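Local structure of uracil-DNA glycosylase (Sulfolobus tokodaii str. 7, 4ZBY) at residues P115-T120 / E156-P161. The protein belongs to the uracil-DNA glycosylase superfamily, carries an iron-sulfur cluster and has a pocket occupied by uracil. Numbering follows the deposited sequence.
Sequences PKIIVT and EIIVFP
Lys116 O is gripped twice: Ile158 N donates to it at 2.9 Å in a nearly straight bond (171° at the hydrogen), and a water donates to it as well. The same water donates to Glu156 O at 3.0 Å and thus bridges the two segments where the parallel pairing begins. From here the backbone bonds alternate: Ile118 N gives to Ile158 O (2.8 Å), Phe160 N to Ile118 O, and Thr120 N to Phe160 O, the longest of the four at 3.1 Å. CA-H...O contacts such as Ile117 CA to Ile158 O (3.2 Å) fill in between. On one face Ile117 and Ile158 lie side by side, CG1 of the former against CB of the latter at 4.1 Å; Val119 and Phe160 share this face. On the other, Ile118 crosses Ile157 at a slant, its CD1 meeting the CG2 branch at 3.8 Å. Thr120 runs alongside Pro161, its OG1 3.5 Å from the ring CB. With chi1 at 53°, that hydroxyl sits between the backbone N and carbonyl carbon, and its hydrogen-bond partner is Thr126 OG1 of helix 123-133. Strand 37-41 pairs with the other edge of 117-121 and strand 148-152 with that of 155-162, so both lie inside the mixed central sheet of the glycosylase fold. Four N-H...O=C bonds thus join the strands and water completes their starting end, while largely apolar side chains pack toward helix 172-190 on the Ile117, Val119 and Phe160 face and toward helix 123-133 and strand 148-152 on the other.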
ATOM      1  N   PRO A 115      -5.477  -1.750  10.766  1.00 18.58           N
ATOM      2  CA  PRO A 115      -4.211  -2.442  11.030  1.00 19.15           C
ATOM      3  C   PRO A 115      -3.360  -1.757  12.107  1.00 18.87           C
ATOM      4  O   PRO A 115      -3.475  -0.532  12.365  1.00 19.26           O
ATOM      5  CB  PRO A 115      -3.518  -2.394   9.677  1.00 16.85           C
ATOM      6  CG  PRO A 115      -3.988  -1.052   9.102  1.00 18.16           C
ATOM      7  CD  PRO A 115      -5.434  -0.973   9.513  1.00 18.66           C
ATOM      8  N   LYS A 116      -2.513  -2.550  12.757  1.00 15.71           N
ATOM      9  CA  LYS A 116      -1.526  -2.004  13.684  1.00 16.90           C
ATOM     10  C   LYS A 116      -0.541  -1.081  12.950  1.00 16.53           C
ATOM     11  O   LYS A 116      -0.100  -0.057  13.487  1.00 18.69           O
ATOM     12  CB  LYS A 116      -0.749  -3.149  14.360  1.00 18.71           C
ATOM     13  CG  LYS A 116       0.308  -2.674  15.365  1.00 24.79           C
ATOM     14  CD  LYS A 116       1.012  -3.885  16.018  1.00 30.23           C
ATOM     15  CE  LYS A 116       1.910  -3.457  17.179  1.00 36.34           C
ATOM     16  NZ  LYS A 116       2.591  -4.619  17.825  1.00 38.03           N
ATOM     17  N   ILE A 117      -0.155  -1.506  11.758  1.00 14.51           N
ATOM     18  CA  ILE A 117       0.862  -0.817  10.968  1.00 16.33           C
ATOM     19  C   ILE A 117       0.382  -0.658   9.540  1.00 17.00           C
ATOM     20  O   ILE A 117      -0.138  -1.625   8.946  1.00 14.59           O
ATOM     21  CB  ILE A 117       2.186  -1.606  10.962  1.00 13.54           C
ATOM     22  CG1 ILE A 117       2.754  -1.741  12.368  1.00 18.19           C
ATOM     23  CG2 ILE A 117       3.234  -0.982  10.002  1.00 16.45           C
ATOM     24  CD1 ILE A 117       3.765  -2.841  12.503  1.00 20.57           C
ATOM     25  N   ILE A 118       0.552   0.546   8.985  1.00 16.27           N
ATOM     26  CA  ILE A 118       0.443   0.724   7.545  1.00 17.96           C
ATOM     27  C   ILE A 118       1.822   1.021   6.989  1.00 17.15           C
ATOM     28  O   ILE A 118       2.456   1.993   7.390  1.00 16.38           O
ATOM     29  CB  ILE A 118      -0.506   1.863   7.158  1.00 16.86           C
ATOM     30  CG1 ILE A 118      -1.940   1.528   7.579  1.00 16.90           C
ATOM     31  CG2 ILE A 118      -0.457   2.086   5.649  1.00 15.98           C
ATOM     32  CD1 ILE A 118      -2.893   2.722   7.507  1.00 18.86           C
ATOM     33  N   VAL A 119       2.290   0.172   6.079  1.00 15.33           N
ATOM     34  CA  VAL A 119       3.551   0.436   5.386  1.00 14.58           C
ATOM     35  C   VAL A 119       3.229   1.130   4.067  1.00 13.62           C
ATOM     36  O   VAL A 119       2.551   0.541   3.220  1.00 16.17           O
ATOM     37  CB  VAL A 119       4.318  -0.875   5.123  1.00 13.13           C
ATOM     38  CG1 VAL A 119       5.623  -0.612   4.409  1.00 13.16           C
ATOM     39  CG2 VAL A 119       4.551  -1.609   6.443  1.00 13.94           C
ATOM     40  N   THR A 120       3.666   2.382   3.923  1.00 15.00           N
ATOM     41  CA  THR A 120       3.358   3.130   2.702  1.00 14.79           C
ATOM     42  C   THR A 120       4.577   3.031   1.809  1.00 16.62           C
ATOM     43  O   THR A 120       5.639   3.618   2.061  1.00 19.20           O
ATOM     44  CB  THR A 120       2.951   4.609   2.950  1.00 15.05           C
ATOM     45  OG1 THR A 120       3.934   5.266   3.739  1.00 17.48           O
ATOM     46  CG2 THR A 120       1.627   4.701   3.712  1.00 17.58           C
ATOM     47  N   GLU A 156      -4.561   3.661  17.633  1.00 36.64           N
ATOM     48  CA  GLU A 156      -3.426   4.296  16.995  1.00 34.66           C
ATOM     49  C   GLU A 156      -3.018   3.395  15.852  1.00 31.86           C
ATOM     50  O   GLU A 156      -3.089   2.167  15.977  1.00 36.75           O
ATOM     51  CB  GLU A 156      -2.245   4.463  17.943  1.00 38.88           C
ATOM     52  CG  GLU A 156      -2.434   5.451  19.076  1.00 48.68           C
ATOM     53  CD  GLU A 156      -1.169   5.613  19.903  1.00 54.97           C
ATOM     54  OE1 GLU A 156      -0.304   4.712  19.841  1.00 57.32           O
ATOM     55  OE2 GLU A 156      -1.035   6.639  20.603  1.00 58.55           O
ATOM     56  N   ILE A 157      -2.591   3.990  14.747  1.00 25.62           N
ATOM     57  CA  ILE A 157      -2.013   3.227  13.651  1.00 21.46           C
ATOM     58  C   ILE A 157      -0.596   3.720  13.466  1.00 23.79           C
ATOM     59  O   ILE A 157      -0.351   4.931  13.476  1.00 26.09           O
ATOM     60  CB  ILE A 157      -2.808   3.397  12.340  1.00 19.43           C
ATOM     61  CG1 ILE A 157      -4.193   2.755  12.496  1.00 23.77           C
ATOM     62  CG2 ILE A 157      -2.057   2.740  11.166  1.00 21.03           C
ATOM     63  CD1 ILE A 157      -5.148   3.079  11.376  1.00 25.52           C
ATOM     64  N   ILE A 158       0.342   2.794  13.344  1.00 20.73           N
ATOM     65  CA  ILE A 158       1.732   3.169  13.096  1.00 17.67           C
ATOM     66  C   ILE A 158       1.954   3.225  11.600  1.00 18.57           C
ATOM     67  O   ILE A 158       1.786   2.216  10.912  1.00 18.86           O
ATOM     68  CB  ILE A 158       2.694   2.159  13.694  1.00 25.02           C
ATOM     69  CG1 ILE A 158       2.524   2.100  15.215  1.00 27.96           C
ATOM     70  CG2 ILE A 158       4.092   2.512  13.329  1.00 26.69           C
ATOM     71  CD1 ILE A 158       3.210   0.893  15.843  1.00 33.18           C
ATOM     72  N   VAL A 159       2.316   4.393  11.091  1.00 19.84           N
ATOM     73  CA  VAL A 159       2.557   4.535   9.662  1.00 20.01           C
ATOM     74  C   VAL A 159       4.055   4.527   9.411  1.00 20.45           C
ATOM     75  O   VAL A 159       4.810   5.275  10.034  1.00 19.67           O
ATOM     76  CB  VAL A 159       1.931   5.831   9.085  1.00 21.73           C
ATOM     77  CG1 VAL A 159       2.343   6.025   7.607  1.00 19.13           C
ATOM     78  CG2 VAL A 159       0.417   5.793   9.217  1.00 21.83           C
ATOM     79  N   PHE A 160       4.488   3.666   8.506  1.00 17.62           N
ATOM     80  CA  PHE A 160       5.907   3.527   8.234  1.00 20.08           C
ATOM     81  C   PHE A 160       6.193   3.641   6.747  1.00 18.07           C
ATOM     82  O   PHE A 160       5.952   2.702   5.995  1.00 16.51           O
ATOM     83  CB  PHE A 160       6.418   2.177   8.767  1.00 18.92           C
ATOM     84  CG  PHE A 160       7.888   2.131   8.954  1.00 18.39           C
ATOM     85  CD1 PHE A 160       8.428   2.138  10.228  1.00 20.81           C
ATOM     86  CD2 PHE A 160       8.753   2.120   7.858  1.00 20.69           C
ATOM     87  CE1 PHE A 160       9.814   2.137  10.407  1.00 23.07           C
ATOM     88  CE2 PHE A 160      10.143   2.113   8.034  1.00 20.98           C
ATOM     89  CZ  PHE A 160      10.662   2.100   9.303  1.00 21.20           C
ATOM     90  N   PRO A 161       6.713   4.802   6.314  1.00 17.86           N
ATOM     91  CA  PRO A 161       6.972   4.953   4.890  1.00 16.72           C
ATOM     92  C   PRO A 161       8.279   4.291   4.474  1.00 17.35           C
ATOM     93  O   PRO A 161       9.240   4.371   5.216  1.00 17.71           O
ATOM     94  CB  PRO A 161       7.075   6.481   4.704  1.00 17.50           C
ATOM     95  CG  PRO A 161       6.528   7.073   5.975  1.00 20.68           C
ATOM     96  CD  PRO A 161       6.840   6.073   7.047  1.00 17.94           C
TER
HETATM   97  O   HOH W   1      -4.715  -0.111  14.941  1.00 32.69           O
HETATM   98  O   HOH W   2      -0.621   0.484  16.197  1.00 23.49           O